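Local coordinates for protein BlEst2 (PDB 6WPX) that probably hydrolyses ester bonds as a lipase or esterase whose C-terminal domain has an autoinhibitory effect, at residues Ala46-Val51 / Asn76-Ala81; Asn67-Gln72 / Asn261-Val266; Lys112-Ser117 / Val138-Thr143; Pro31-Ala36 / Phe82-Pro87; Met97-Leu102 / Gln126-His131. All blocks are in the same frame, centred on the assembly; numbering follows the deposited sequence.

Interaction 1: residues Ala46-Val51 / Asn76-Ala81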
# COMPACT_ATOMS: atom_id res chain seq x y z
N ALA A 46 -6.91 33.16 -12.72
CA ALA A 46 -7.19 32.61 -11.38
C ALA A 46 -7.24 31.08 -11.40
O ALA A 46 -7.20 30.44 -10.34
CB ALA A 46 -8.52 33.16 -10.84
N LYS A 47 -7.36 30.49 -12.62
CA LYS A 47 -7.45 29.05 -12.83
C LYS A 47 -6.23 28.47 -13.57
O LYS A 47 -6.27 28.34 -14.80
CB LYS A 47 -8.75 28.69 -13.57
CG LYS A 47 -10.02 28.97 -12.78
CD LYS A 47 -11.24 28.65 -13.63
CE LYS A 47 -12.51 28.94 -12.90
NZ LYS A 47 -12.61 30.39 -12.55
N PRO A 48 -5.17 28.03 -12.86
CA PRO A 48 -4.02 27.44 -13.58
C PRO A 48 -4.41 26.12 -14.27
O PRO A 48 -5.33 25.44 -13.80
CB PRO A 48 -2.99 27.19 -12.46
CG PRO A 48 -3.40 28.14 -11.35
CD PRO A 48 -4.91 28.10 -11.41
N PRO A 49 -3.74 25.73 -15.39
CA PRO A 49 -4.07 24.44 -15.99
C PRO A 49 -3.71 23.29 -15.03
O PRO A 49 -2.82 23.43 -14.17
CB PRO A 49 -3.16 24.39 -17.23
CG PRO A 49 -2.74 25.86 -17.46
CD PRO A 49 -2.63 26.41 -16.10
N ILE A 50 -4.41 22.17 -15.15
CA ILE A 50 -4.13 21.02 -14.27
C ILE A 50 -3.42 19.95 -15.05
O ILE A 50 -3.89 19.55 -16.10
CB ILE A 50 -5.42 20.45 -13.62
CG1 ILE A 50 -6.22 21.52 -12.86
CG2 ILE A 50 -5.09 19.25 -12.74
CD1 ILE A 50 -7.72 21.16 -12.77
N VAL A 51 -2.34 19.42 -14.48
CA VAL A 51 -1.66 18.26 -15.04
C VAL A 51 -2.06 17.07 -14.17
O VAL A 51 -1.78 17.06 -12.97
CB VAL A 51 -0.13 18.43 -15.15
CG1 VAL A 51 0.54 17.12 -15.61
CG2 VAL A 51 0.22 19.57 -16.08
N ASN A 76 -15.62 23.17 -15.81
CA ASN A 76 -15.41 24.07 -14.69
C ASN A 76 -14.39 25.16 -15.01
O ASN A 76 -13.96 25.88 -14.12
CB ASN A 76 -15.06 23.29 -13.42
CG ASN A 76 -16.28 22.62 -12.80
OD1 ASN A 76 -17.18 23.28 -12.31
ND2 ASN A 76 -16.38 21.29 -12.88
N GLY A 77 -14.03 25.27 -16.29
CA GLY A 77 -13.16 26.33 -16.82
C GLY A 77 -11.68 26.11 -16.67
O GLY A 77 -10.90 27.06 -16.76
N TYR A 78 -11.27 24.84 -16.47
CA TYR A 78 -9.88 24.49 -16.33
C TYR A 78 -9.31 23.83 -17.55
O TYR A 78 -9.86 22.84 -18.05
CB TYR A 78 -9.62 23.58 -15.11
CG TYR A 78 -9.61 24.32 -13.80
CD1 TYR A 78 -10.79 24.63 -13.14
CD2 TYR A 78 -8.41 24.78 -13.25
CE1 TYR A 78 -10.78 25.36 -11.95
CE2 TYR A 78 -8.40 25.51 -12.06
CZ TYR A 78 -9.58 25.79 -11.41
OH TYR A 78 -9.59 26.54 -10.26
N ASP A 79 -8.19 24.34 -18.01
CA ASP A 79 -7.42 23.67 -19.05
C ASP A 79 -6.70 22.55 -18.33
O ASP A 79 -6.56 22.59 -17.09
CB ASP A 79 -6.45 24.60 -19.76
CG ASP A 79 -7.15 25.40 -20.83
OD1 ASP A 79 -7.81 24.77 -21.72
OD2 ASP A 79 -7.05 26.63 -20.79
N ALA A 80 -6.30 21.50 -19.08
CA ALA A 80 -5.70 20.35 -18.45
C ALA A 80 -4.77 19.64 -19.39
O ALA A 80 -4.88 19.82 -20.60
CB ALA A 80 -6.79 19.38 -17.96
N ALA A 81 -3.86 18.84 -18.83
CA ALA A 81 -2.91 18.02 -19.59
C ALA A 81 -2.79 16.69 -18.85
O ALA A 81 -3.08 16.62 -17.66
CB ALA A 81 -1.56 18.71 -19.72
O HOH W 1 -6.93 26.31 -16.53

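Interaction 2: residues Asn67-Gln72 / Asn261-Val266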
# COMPACT_ATOMS: atom_id res chain seq x y z
N ASN A 67 -14.42 7.21 -16.64
CA ASN A 67 -14.07 8.40 -15.86
C ASN A 67 -14.31 9.67 -16.69
O ASN A 67 -14.02 9.69 -17.87
CB ASN A 67 -12.59 8.31 -15.41
CG ASN A 67 -12.24 9.20 -14.25
OD1 ASN A 67 -13.01 10.09 -13.87
ND2 ASN A 67 -11.11 8.95 -13.62
N ASP A 68 -14.84 10.72 -16.04
CA ASP A 68 -15.15 12.02 -16.67
C ASP A 68 -14.28 13.16 -16.15
O ASP A 68 -14.66 14.32 -16.27
CB ASP A 68 -16.63 12.38 -16.46
CG ASP A 68 -17.01 12.61 -15.00
OD1 ASP A 68 -16.33 12.07 -14.12
OD2 ASP A 68 -17.95 13.38 -14.75
N MET A 69 -13.11 12.85 -15.56
CA MET A 69 -12.20 13.87 -15.01
C MET A 69 -11.84 15.00 -16.00
O MET A 69 -11.86 16.17 -15.61
CB MET A 69 -10.94 13.22 -14.44
CG MET A 69 -10.06 14.20 -13.69
SD MET A 69 -10.86 14.94 -12.21
CE MET A 69 -10.53 13.65 -10.99
N ALA A 70 -11.50 14.66 -17.26
CA ALA A 70 -11.15 15.67 -18.26
C ALA A 70 -12.34 16.64 -18.49
O ALA A 70 -12.15 17.86 -18.56
CB ALA A 70 -10.74 15.01 -19.57
N GLU A 71 -13.56 16.08 -18.60
CA GLU A 71 -14.80 16.83 -18.81
C GLU A 71 -15.08 17.69 -17.58
O GLU A 71 -15.51 18.83 -17.72
CB GLU A 71 -15.96 15.87 -19.11
CG GLU A 71 -17.29 16.54 -19.38
CD GLU A 71 -18.43 15.60 -19.75
OE1 GLU A 71 -18.56 14.53 -19.11
OE2 GLU A 71 -19.23 15.97 -20.64
N GLN A 72 -14.83 17.16 -16.38
CA GLN A 72 -15.01 17.90 -15.12
C GLN A 72 -14.11 19.15 -15.11
O GLN A 72 -14.58 20.23 -14.77
CB GLN A 72 -14.68 16.99 -13.92
CG GLN A 72 -15.75 15.93 -13.66
CD GLN A 72 -17.02 16.49 -13.10
OE1 GLN A 72 -17.05 17.54 -12.45
NE2 GLN A 72 -18.12 15.81 -13.37
N ASN A 261 -16.58 13.01 -11.41
CA ASN A 261 -17.85 13.44 -10.80
C ASN A 261 -17.84 13.38 -9.27
O ASN A 261 -18.57 14.13 -8.63
CB ASN A 261 -19.04 12.67 -11.37
CG ASN A 261 -19.05 11.21 -10.97
OD1 ASN A 261 -18.12 10.46 -11.24
ND2 ASN A 261 -20.12 10.79 -10.33
N LEU A 262 -17.02 12.52 -8.69
CA LEU A 262 -16.95 12.38 -7.25
C LEU A 262 -15.96 13.36 -6.61
O LEU A 262 -16.31 14.00 -5.63
CB LEU A 262 -16.59 10.93 -6.84
CG LEU A 262 -17.60 9.79 -7.24
CD1 LEU A 262 -17.10 8.43 -6.73
CD2 LEU A 262 -19.01 10.06 -6.68
N THR A 263 -14.74 13.45 -7.13
CA THR A 263 -13.71 14.24 -6.43
C THR A 263 -13.30 15.55 -7.08
O THR A 263 -12.82 16.42 -6.34
CB THR A 263 -12.47 13.40 -6.15
OG1 THR A 263 -11.98 12.87 -7.38
CG2 THR A 263 -12.76 12.28 -5.13
N PHE A 264 -13.51 15.75 -8.40
CA PHE A 264 -13.18 17.06 -8.95
C PHE A 264 -13.91 18.19 -8.18
O PHE A 264 -13.23 19.15 -7.80
CB PHE A 264 -13.46 17.20 -10.47
CG PHE A 264 -12.93 18.50 -11.01
CD1 PHE A 264 -13.70 19.66 -10.95
CD2 PHE A 264 -11.65 18.57 -11.56
CE1 PHE A 264 -13.17 20.89 -11.37
CE2 PHE A 264 -11.12 19.80 -11.99
CZ PHE A 264 -11.90 20.95 -11.90
N PRO A 265 -15.24 18.13 -7.91
CA PRO A 265 -15.87 19.23 -7.16
C PRO A 265 -15.28 19.40 -5.75
O PRO A 265 -15.25 20.53 -5.23
CB PRO A 265 -17.35 18.80 -7.08
CG PRO A 265 -17.53 17.79 -8.10
CD PRO A 265 -16.24 17.08 -8.24
N VAL A 266 -14.74 18.29 -5.16
CA VAL A 266 -14.15 18.28 -3.83
C VAL A 266 -12.79 18.98 -3.83
O VAL A 266 -12.57 19.83 -2.98
CB VAL A 266 -14.08 16.85 -3.19
CG1 VAL A 266 -13.45 16.92 -1.79
CG2 VAL A 266 -15.48 16.21 -3.13
O HOH W 2 -16.65 9.52 -13.32

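Interaction 3: residues Lys112-Ser117 / Val138-Thr143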
# COMPACT_ATOMS: atom_id res chain seq x y z
N LYS A 112 2.42 28.54 -14.86
CA LYS A 112 2.53 27.46 -13.87
C LYS A 112 1.25 26.66 -13.82
O LYS A 112 0.14 27.18 -14.03
CB LYS A 112 2.91 27.97 -12.47
CG LYS A 112 4.36 28.43 -12.37
CD LYS A 112 4.74 28.66 -10.93
CE LYS A 112 5.90 29.61 -10.79
NZ LYS A 112 6.69 29.31 -9.57
N VAL A 113 1.42 25.36 -13.65
CA VAL A 113 0.32 24.42 -13.62
C VAL A 113 0.10 23.89 -12.21
O VAL A 113 0.94 24.07 -11.32
CB VAL A 113 0.53 23.27 -14.64
CG1 VAL A 113 0.76 23.80 -16.05
CG2 VAL A 113 1.68 22.35 -14.21
N ILE A 114 -1.03 23.20 -12.03
CA ILE A 114 -1.36 22.54 -10.77
C ILE A 114 -1.15 21.05 -11.05
O ILE A 114 -1.53 20.58 -12.11
CB ILE A 114 -2.83 22.83 -10.38
CG1 ILE A 114 -3.01 24.30 -9.96
CG2 ILE A 114 -3.36 21.84 -9.30
CD1 ILE A 114 -4.50 24.73 -9.96
N LEU A 115 -0.56 20.32 -10.11
CA LEU A 115 -0.51 18.87 -10.28
C LEU A 115 -1.63 18.26 -9.47
O LEU A 115 -1.78 18.58 -8.29
CB LEU A 115 0.84 18.27 -9.85
CG LEU A 115 2.09 18.72 -10.62
CD1 LEU A 115 3.31 18.06 -10.05
CD2 LEU A 115 1.99 18.40 -12.11
N VAL A 116 -2.45 17.40 -10.12
CA VAL A 116 -3.45 16.57 -9.45
C VAL A 116 -2.92 15.18 -9.68
O VAL A 116 -2.87 14.71 -10.81
CB VAL A 116 -4.93 16.76 -9.86
CG1 VAL A 116 -5.81 15.67 -9.21
CG2 VAL A 116 -5.43 18.14 -9.43
N SER A 117 -2.38 14.59 -8.62
CA SER A 117 -1.67 13.34 -8.70
C SER A 117 -2.27 12.22 -7.89
O SER A 117 -2.53 12.37 -6.70
CB SER A 117 -0.23 13.57 -8.27
OG SER A 117 0.32 14.61 -9.07
N VAL A 138 5.32 24.65 -11.44
CA VAL A 138 4.14 24.21 -10.68
C VAL A 138 3.80 25.16 -9.57
O VAL A 138 4.67 25.55 -8.80
CB VAL A 138 4.35 22.75 -10.16
CG1 VAL A 138 3.17 22.27 -9.30
CG2 VAL A 138 4.59 21.78 -11.32
N GLU A 139 2.50 25.49 -9.45
CA GLU A 139 1.98 26.38 -8.42
C GLU A 139 1.62 25.59 -7.15
O GLU A 139 1.87 26.06 -6.04
CB GLU A 139 0.77 27.17 -8.98
CG GLU A 139 0.32 28.35 -8.13
CD GLU A 139 -0.86 28.02 -7.23
OE1 GLU A 139 -1.74 27.24 -7.65
OE2 GLU A 139 -0.91 28.55 -6.09
N ARG A 140 1.04 24.39 -7.33
CA ARG A 140 0.63 23.56 -6.21
C ARG A 140 0.43 22.13 -6.63
O ARG A 140 0.28 21.83 -7.83
CB ARG A 140 -0.65 24.12 -5.53
CG ARG A 140 -1.91 24.07 -6.40
CD ARG A 140 -3.12 24.66 -5.68
NE ARG A 140 -2.91 26.08 -5.37
CZ ARG A 140 -3.65 26.77 -4.51
NH1 ARG A 140 -4.66 26.19 -3.87
NH2 ARG A 140 -3.39 28.06 -4.29
N VAL A 141 0.39 21.26 -5.64
CA VAL A 141 0.19 19.83 -5.81
C VAL A 141 -0.95 19.35 -4.90
O VAL A 141 -0.94 19.58 -3.70
CB VAL A 141 1.49 19.04 -5.54
CG1 VAL A 141 1.30 17.54 -5.76
CG2 VAL A 141 2.64 19.57 -6.39
N ILE A 142 -1.89 18.62 -5.50
CA ILE A 142 -2.97 17.93 -4.81
C ILE A 142 -2.75 16.43 -5.05
O ILE A 142 -2.66 15.98 -6.18
CB ILE A 142 -4.35 18.42 -5.29
CG1 ILE A 142 -4.51 19.94 -5.05
CG2 ILE A 142 -5.50 17.57 -4.64
CD1 ILE A 142 -5.46 20.59 -5.98
N THR A 143 -2.61 15.67 -3.98
CA THR A 143 -2.40 14.22 -4.08
C THR A 143 -3.68 13.51 -3.66
O THR A 143 -4.30 13.90 -2.67
CB THR A 143 -1.15 13.75 -3.34
OG1 THR A 143 -1.38 13.74 -1.93
CG2 THR A 143 0.11 14.55 -3.71

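Interaction 4: residues Pro31-Ala36 / Phe82-Pro87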
# COMPACT_ATOMS: atom_id res chain seq x y z
N PRO A 31 5.38 5.91 -21.73
CA PRO A 31 6.11 6.83 -20.87
C PRO A 31 6.74 8.04 -21.57
O PRO A 31 7.45 7.86 -22.51
CB PRO A 31 7.14 5.98 -20.14
CG PRO A 31 6.56 4.61 -20.16
CD PRO A 31 5.63 4.54 -21.34
N GLY A 32 6.46 9.22 -21.03
CA GLY A 32 6.95 10.48 -21.58
C GLY A 32 5.90 11.23 -22.38
O GLY A 32 5.96 12.45 -22.49
N TYR A 33 4.92 10.49 -22.92
CA TYR A 33 3.86 11.12 -23.71
C TYR A 33 2.88 11.90 -22.84
O TYR A 33 2.52 11.45 -21.75
CB TYR A 33 3.14 10.07 -24.57
CG TYR A 33 1.80 10.48 -25.14
CD1 TYR A 33 1.72 11.29 -26.28
CD2 TYR A 33 0.61 9.99 -24.61
CE1 TYR A 33 0.49 11.65 -26.83
CE2 TYR A 33 -0.62 10.33 -25.16
CZ TYR A 33 -0.68 11.16 -26.27
OH TYR A 33 -1.89 11.48 -26.83
N TRP A 34 2.49 13.08 -23.32
CA TRP A 34 1.48 13.90 -22.65
C TRP A 34 0.65 14.60 -23.69
O TRP A 34 1.11 14.80 -24.82
CB TRP A 34 2.10 14.90 -21.65
CG TRP A 34 2.92 15.98 -22.29
CD1 TRP A 34 4.26 15.95 -22.55
CD2 TRP A 34 2.45 17.27 -22.73
NE1 TRP A 34 4.66 17.16 -23.07
CE2 TRP A 34 3.57 17.98 -23.21
CE3 TRP A 34 1.18 17.90 -22.72
CZ2 TRP A 34 3.46 19.27 -23.74
CZ3 TRP A 34 1.08 19.20 -23.21
CH2 TRP A 34 2.21 19.86 -23.74
N PHE A 35 -0.59 14.97 -23.33
CA PHE A 35 -1.47 15.68 -24.25
C PHE A 35 -2.36 16.62 -23.46
O PHE A 35 -2.64 16.35 -22.30
CB PHE A 35 -2.32 14.69 -25.08
CG PHE A 35 -3.26 13.83 -24.25
CD1 PHE A 35 -2.82 12.65 -23.67
CD2 PHE A 35 -4.60 14.19 -24.09
CE1 PHE A 35 -3.69 11.86 -22.91
CE2 PHE A 35 -5.46 13.40 -23.32
CZ PHE A 35 -5.00 12.24 -22.75
N ALA A 36 -2.84 17.67 -24.11
CA ALA A 36 -3.73 18.63 -23.49
C ALA A 36 -5.18 18.17 -23.67
O ALA A 36 -5.53 17.59 -24.69
CB ALA A 36 -3.53 20.00 -24.11
N PHE A 82 -2.50 15.62 -19.57
CA PHE A 82 -2.46 14.27 -19.01
C PHE A 82 -1.16 13.67 -19.47
O PHE A 82 -0.81 13.81 -20.64
CB PHE A 82 -3.67 13.45 -19.53
CG PHE A 82 -4.99 14.12 -19.23
CD1 PHE A 82 -5.53 15.07 -20.09
CD2 PHE A 82 -5.68 13.83 -18.05
CE1 PHE A 82 -6.72 15.74 -19.77
CE2 PHE A 82 -6.89 14.47 -17.75
CZ PHE A 82 -7.39 15.44 -18.59
N ILE A 83 -0.44 13.02 -18.56
CA ILE A 83 0.88 12.47 -18.87
C ILE A 83 0.98 10.98 -18.56
O ILE A 83 0.35 10.48 -17.62
CB ILE A 83 1.97 13.31 -18.12
CG1 ILE A 83 3.41 12.91 -18.57
CG2 ILE A 83 1.78 13.22 -16.56
CD1 ILE A 83 4.49 13.86 -18.20
N ASP A 84 1.78 10.27 -19.36
CA ASP A 84 2.11 8.89 -19.12
C ASP A 84 3.53 8.93 -18.56
O ASP A 84 4.43 9.47 -19.21
CB ASP A 84 2.15 8.06 -20.42
CG ASP A 84 0.80 7.78 -21.05
OD1 ASP A 84 -0.21 8.07 -20.41
OD2 ASP A 84 0.77 7.23 -22.17
N LEU A 85 3.72 8.39 -17.37
CA LEU A 85 5.04 8.22 -16.76
C LEU A 85 5.27 6.74 -16.82
O LEU A 85 4.46 6.03 -17.44
CB LEU A 85 5.08 8.74 -15.31
CG LEU A 85 4.79 10.25 -15.11
CD1 LEU A 85 4.93 10.62 -13.64
CD2 LEU A 85 5.74 11.13 -15.97
N HIS A 86 6.35 6.24 -16.20
CA HIS A 86 6.58 4.81 -16.18
C HIS A 86 5.60 4.14 -15.22
O HIS A 86 5.45 4.56 -14.07
CB HIS A 86 8.01 4.45 -15.77
CG HIS A 86 9.06 4.91 -16.73
ND1 HIS A 86 9.28 4.24 -17.92
CD2 HIS A 86 9.97 5.91 -16.62
CE1 HIS A 86 10.26 4.90 -18.52
NE2 HIS A 86 10.70 5.91 -17.78
N PRO A 87 4.91 3.08 -15.68
CA PRO A 87 3.99 2.37 -14.77
C PRO A 87 4.74 1.53 -13.71
O PRO A 87 4.21 1.25 -12.64
CB PRO A 87 3.23 1.44 -15.73
CG PRO A 87 4.18 1.17 -16.84
CD PRO A 87 4.94 2.47 -17.02

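Interaction 5: residues Met97-Leu102 / Gln126-His131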
# COMPACT_ATOMS: atom_id res chain seq x y z
N MET A 97 11.53 12.34 -15.38
CA MET A 97 10.69 12.42 -16.58
C MET A 97 9.59 13.48 -16.39
O MET A 97 9.43 14.32 -17.27
CB MET A 97 10.05 11.08 -16.89
CG MET A 97 9.08 11.11 -18.01
SD MET A 97 8.35 9.55 -18.36
CE MET A 97 9.69 8.74 -19.20
N LEU A 98 8.85 13.42 -15.29
CA LEU A 98 7.79 14.40 -15.05
C LEU A 98 8.36 15.82 -15.06
O LEU A 98 7.79 16.68 -15.72
CB LEU A 98 7.06 14.10 -13.73
CG LEU A 98 5.88 15.02 -13.33
CD1 LEU A 98 4.77 15.06 -14.42
CD2 LEU A 98 5.29 14.55 -12.02
N ALA A 99 9.51 16.04 -14.39
CA ALA A 99 10.17 17.35 -14.36
C ALA A 99 10.52 17.85 -15.76
O ALA A 99 10.29 19.03 -16.06
CB ALA A 99 11.42 17.29 -13.51
N ALA A 100 11.06 16.95 -16.62
CA ALA A 100 11.43 17.27 -18.00
C ALA A 100 10.19 17.66 -18.82
O ALA A 100 10.23 18.67 -19.52
CB ALA A 100 12.14 16.09 -18.64
N LYS A 101 9.07 16.92 -18.67
CA LYS A 101 7.84 17.21 -19.42
C LYS A 101 7.11 18.40 -18.87
O LYS A 101 6.46 19.09 -19.65
CB LYS A 101 6.92 15.97 -19.54
CG LYS A 101 7.60 14.69 -20.07
CD LYS A 101 8.19 14.84 -21.48
CE LYS A 101 8.95 13.61 -21.92
NZ LYS A 101 9.39 13.75 -23.32
N LEU A 102 7.22 18.69 -17.56
CA LEU A 102 6.57 19.86 -16.96
C LEU A 102 7.14 21.15 -17.56
O LEU A 102 6.41 22.11 -17.72
CB LEU A 102 6.65 19.87 -15.43
CG LEU A 102 5.74 18.87 -14.69
CD1 LEU A 102 6.12 18.80 -13.22
CD2 LEU A 102 4.27 19.24 -14.85
N GLN A 126 6.29 14.92 -6.17
CA GLN A 126 7.19 15.56 -5.20
C GLN A 126 8.60 15.43 -5.62
O GLN A 126 9.35 16.38 -5.47
CB GLN A 126 7.06 14.95 -3.81
CG GLN A 126 6.07 15.65 -2.94
CD GLN A 126 6.45 15.48 -1.49
OE1 GLN A 126 6.74 14.37 -1.04
NE2 GLN A 126 6.40 16.56 -0.72
N SER A 127 8.98 14.25 -6.13
CA SER A 127 10.33 14.01 -6.62
C SER A 127 10.63 14.99 -7.75
O SER A 127 11.69 15.61 -7.74
CB SER A 127 10.47 12.57 -7.10
OG SER A 127 11.71 12.42 -7.76
N ALA A 128 9.69 15.14 -8.73
CA ALA A 128 9.87 16.08 -9.85
C ALA A 128 10.13 17.47 -9.31
O ALA A 128 11.12 18.09 -9.69
CB ALA A 128 8.62 16.10 -10.73
N LEU A 129 9.30 17.94 -8.39
CA LEU A 129 9.43 19.31 -7.87
C LEU A 129 10.63 19.55 -6.98
O LEU A 129 11.32 20.55 -7.15
CB LEU A 129 8.15 19.70 -7.14
CG LEU A 129 7.09 20.37 -8.01
CD1 LEU A 129 6.51 19.44 -9.01
CD2 LEU A 129 5.99 20.88 -7.17
N ILE A 130 10.85 18.66 -6.00
CA ILE A 130 11.91 18.84 -5.01
C ILE A 130 13.28 18.36 -5.50
O ILE A 130 14.24 19.12 -5.44
CB ILE A 130 11.46 18.19 -3.68
CG1 ILE A 130 10.27 19.01 -3.07
CG2 ILE A 130 12.65 18.04 -2.69
CD1 ILE A 130 9.42 18.34 -2.02
N HIS A 131 13.39 17.12 -5.96
CA HIS A 131 14.67 16.54 -6.36
C HIS A 131 15.02 16.79 -7.84
O HIS A 131 16.18 16.59 -8.22
CB HIS A 131 14.70 15.05 -5.99
CG HIS A 131 14.42 14.80 -4.54
ND1 HIS A 131 15.29 15.25 -3.55
CD2 HIS A 131 13.37 14.19 -3.95
CE1 HIS A 131 14.76 14.86 -2.41
NE2 HIS A 131 13.61 14.22 -2.59

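Interaction 1: residues Ala46-Val51 / Asn76-Ala81
Lys47 crosses the ring of Tyr78 at about a right angle, an example of a charged residue packing with its greasy stem rather than its tip. Lys47 CB sits 3.8 Å from the centroid of the Tyr78 ring, a CH-pi contact offset toward the rim, and Lys47 CG comes within 3.5 Å of Tyr78 CZ. Lys47 CD, still beside the ring, also lies 3.5 Å from Gly77 O, while the ammonium group forms a salt bridge with Asp44. Tyr78 holds CG anti to its carbonyl carbon (chi1 -79°), which brings one ring face against the lysine methylenes and turns its edge to Pro48 O, in the ring plane and 3.2 Å from Tyr78 CD2. Ile50 CD1 approaches Tyr78 CD2 obliquely, at 3.7 Å. Cutting Tyr78 back to an alanine would probably open a gap beside Ile50 and leave the Lys47 methylenes without the face they cover. A water links Lys47 O to Asp79 N ahead of the parallel ladder, where Ile50 N reaches Asp79 O at 2.9 Å and Ala81 N reaches Ile50 O at 2.8 Å. Gly77 is the C-prime residue of the Schellman motif that ends helix 69-75, and strand 80-83 completes the beta-alpha-beta unit. On one side Ile50 and Tyr78 meet Phe264 of helix 260-267; on the other, Val51 and Ala81 meet helix 91-109, and strand 113-118 runs along the far edge of strand 50-53.

Interaction 2: residues Asn67-Gln72 / Asn261-Val266
Asp68, Met69 and Gln72 meet Asn261 and Phe264 in a mixed polar and apolar helix-to-helix contact, on the side of the central sheet where helices 69-75 and 260-267 lie next to each other. The polar half is centred on one carboxylate. Asp68 OD1 accepts from Asn261 N at 2.9 Å with its syn lone pair, giving an amide in the first turn of the other helix an acceptor, and a water joins the same OD1 to Asn261 OD1. Asp68 OD2 is met from above the carboxylate plane by Gln72 NE2, 2.8 Å away and almost straight at 176°, so both oxygens have a donor, which probably restrains the rotation of the carboxylate. The bent Gln72 chain thereby lays NE2 3.5 Å from Asn261 CA. Deeper in, Gln72 CB packs 3.7 Å from Phe264 CB, Gln72 O lies over one face of the Phe264 ring, and Met69 SD stands at its edge, 3.8 Å from Phe264 CD2, in a Met-aromatic contact. Met69 and Phe264 also touch strand 50-53, through Phe52 and Ile50. Two helices, one early and one late in the chain, sharing one face of the sheet are consistent with the alpha/beta-hydrolase fold.

Interaction 3: residues Lys112-Ser117 / Val138-Thr143
Ile114 and Arg140 lie side by side on adjacent parallel strands, joined through helix 121-131 in a beta-alpha-beta crossover of the central sheet. Arg140 shows how a long charged residue can pack its stem on a sheet and pair its tip. Its CB leaves on the same sheet face as that of Ile114, and chi1 of 67° sets Arg140 CG between the backbone N and the carbonyl carbon, where it rests 3.7 Å from Ile114 CG1. Past CD the chain bends at chi3, and Arg140 NE meets Glu139 OE1 at 2.8 Å, from somewhat outside the carboxylate plane. Arg140 NH2 takes the syn lone pair of Glu139 OE2 at 3.1 Å, completing a side-on, two-nitrogen salt bridge, while NH1 serves the carbonyls of Leu270 and Ile273. A leucine in place of Arg140 is likely to leave the Glu139 carboxylate without its charged mate and those two carbonyls without a donor. On the other sheet face, Leu115 lies alongside Val141, pointing the same way, and crosses Val138 at about a right angle: its CG lies 3.9 Å from Val138 CG1 and its CD1 4.0 Å from Val141 CG2. The backbone ladder accommodates the corner at Glu139, whose N still donates to Val113 O. Further along it becomes regular, and Ser117 N donates to Ile142 O at 2.8 Å with an angle of 174°.

Interaction 4: residues Pro31-Ala36 / Phe82-Pro87
Phe35 and Phe82 pair across the antiparallel margin of the central sheet, where strand 34-36 lies outermost beside strand 80-83; a reversed strand near the start of an otherwise parallel sheet is a feature of the alpha/beta-hydrolase fold. The two phenylalanines form a hydrogen-bonded pair, Phe35 N reaching Phe82 O at 2.9 Å and Phe82 N reaching Phe35 O at 2.8 Å. Their rings are near parallel, with planes 28° apart, but slid so far that they barely overlap. What lies over the Phe35 face is instead Phe82 CB, 4.0 Å from the Phe35 centroid. Phe35 chi1, at 63°, folds the ring back toward its neighbour and makes this possible. On the opposite sheet face, in the following non-hydrogen-bonded pair, Trp34 CB packs 3.9 Å from Ile83 CB, and the indole then leads away to helix 91-109, where NE1 bonds to Glu104. Beyond the strands, Asp84 N donates to Tyr33 O at 2.8 Å as the ladder requires, but Asp84 O accepts from Gly32 N instead of Tyr33 N. At the backbone angles of Gly32 a beta-carbon would jam against the carbonyl of Pro31. The Tyr33 ring turns its edge to Asp84, whose carboxylate is held by Ser60 OG on OD1 and the backbone N of Asn30 on OD2. At the far end Pro31 lies across His86 at about a right angle, its CB over one face of the imidazole at 3.9 Å from the His86 centroid, while Pro31 CG is 3.5 Å from His86 ND1.

Interaction 5: residues Met97-Leu102 / Gln126-His131
Ala128 presents its methyl to a shallow notch on helix 91-109 lined by Leu98, Ala99 and Leu102, and the contact illustrates how alanines let two helices come close. The axes of the two helical segments pass 8.3 Å apart and cross at -74°, so the meeting is brief and centres on one point, where the CA atoms of Ala99 and Ala128 are 4.7 Å apart. Both alanines point toward the partner helix, their methyls lying past each other in opposite directions rather than head-on: Ala128 CB is 3.8 Å from Ala99 N and 4.1 Å from Ala99 CB. Leu98 flanks them: with CG anti to the backbone N (chi1 -179°), the chain runs along the alanine methyl, and Leu98 CD2 lies 3.9 Å from Ala128 CB. Leu102, one turn on, reaches in with CD1 and touches more lightly, 4.4 Å from Ala128 CB and 4.3 Å from Leu129 CD1. Leu129 itself leaves its helix at an angle to the partner, and the end of its chain bends nearer. Leu102 and Leu129 also reach the sheet, where they pack on Leu115 and Val138, so the notch between the helices merges with the layer joining them to the strands. With aliphatic carbons packing on one another and on the backbone, and no hydrogen bond between the segments, cohesion rests on dispersion and on the exclusion of water, and depends on shape rather than on direction.

How the interactions relate
Interactions 1, 3 and 4 are all strand pairings in one central sheet: interactions 1 and 4 share strand 80-83, and Val51 and Pro49 bond to Ile114, joining interaction 1 to interaction 3. Interaction 3, in the sheet interior, is the most buried of these; interaction 4, at the sheet margin, is antiparallel and more aromatic. Interactions 2 and 5 are helix contacts. Interaction 2 is partly exposed and mixes carboxylate, amide and water with a Phe264 that packs on Ile50 and Tyr78, whereas interaction 5 is buried and apolar in its side chains, with Leu102 and Leu129 resting on Leu115. Burial alone does not set the chemistry: buried interaction 3 still carries a salt bridge, whereas buried interaction 5 has none.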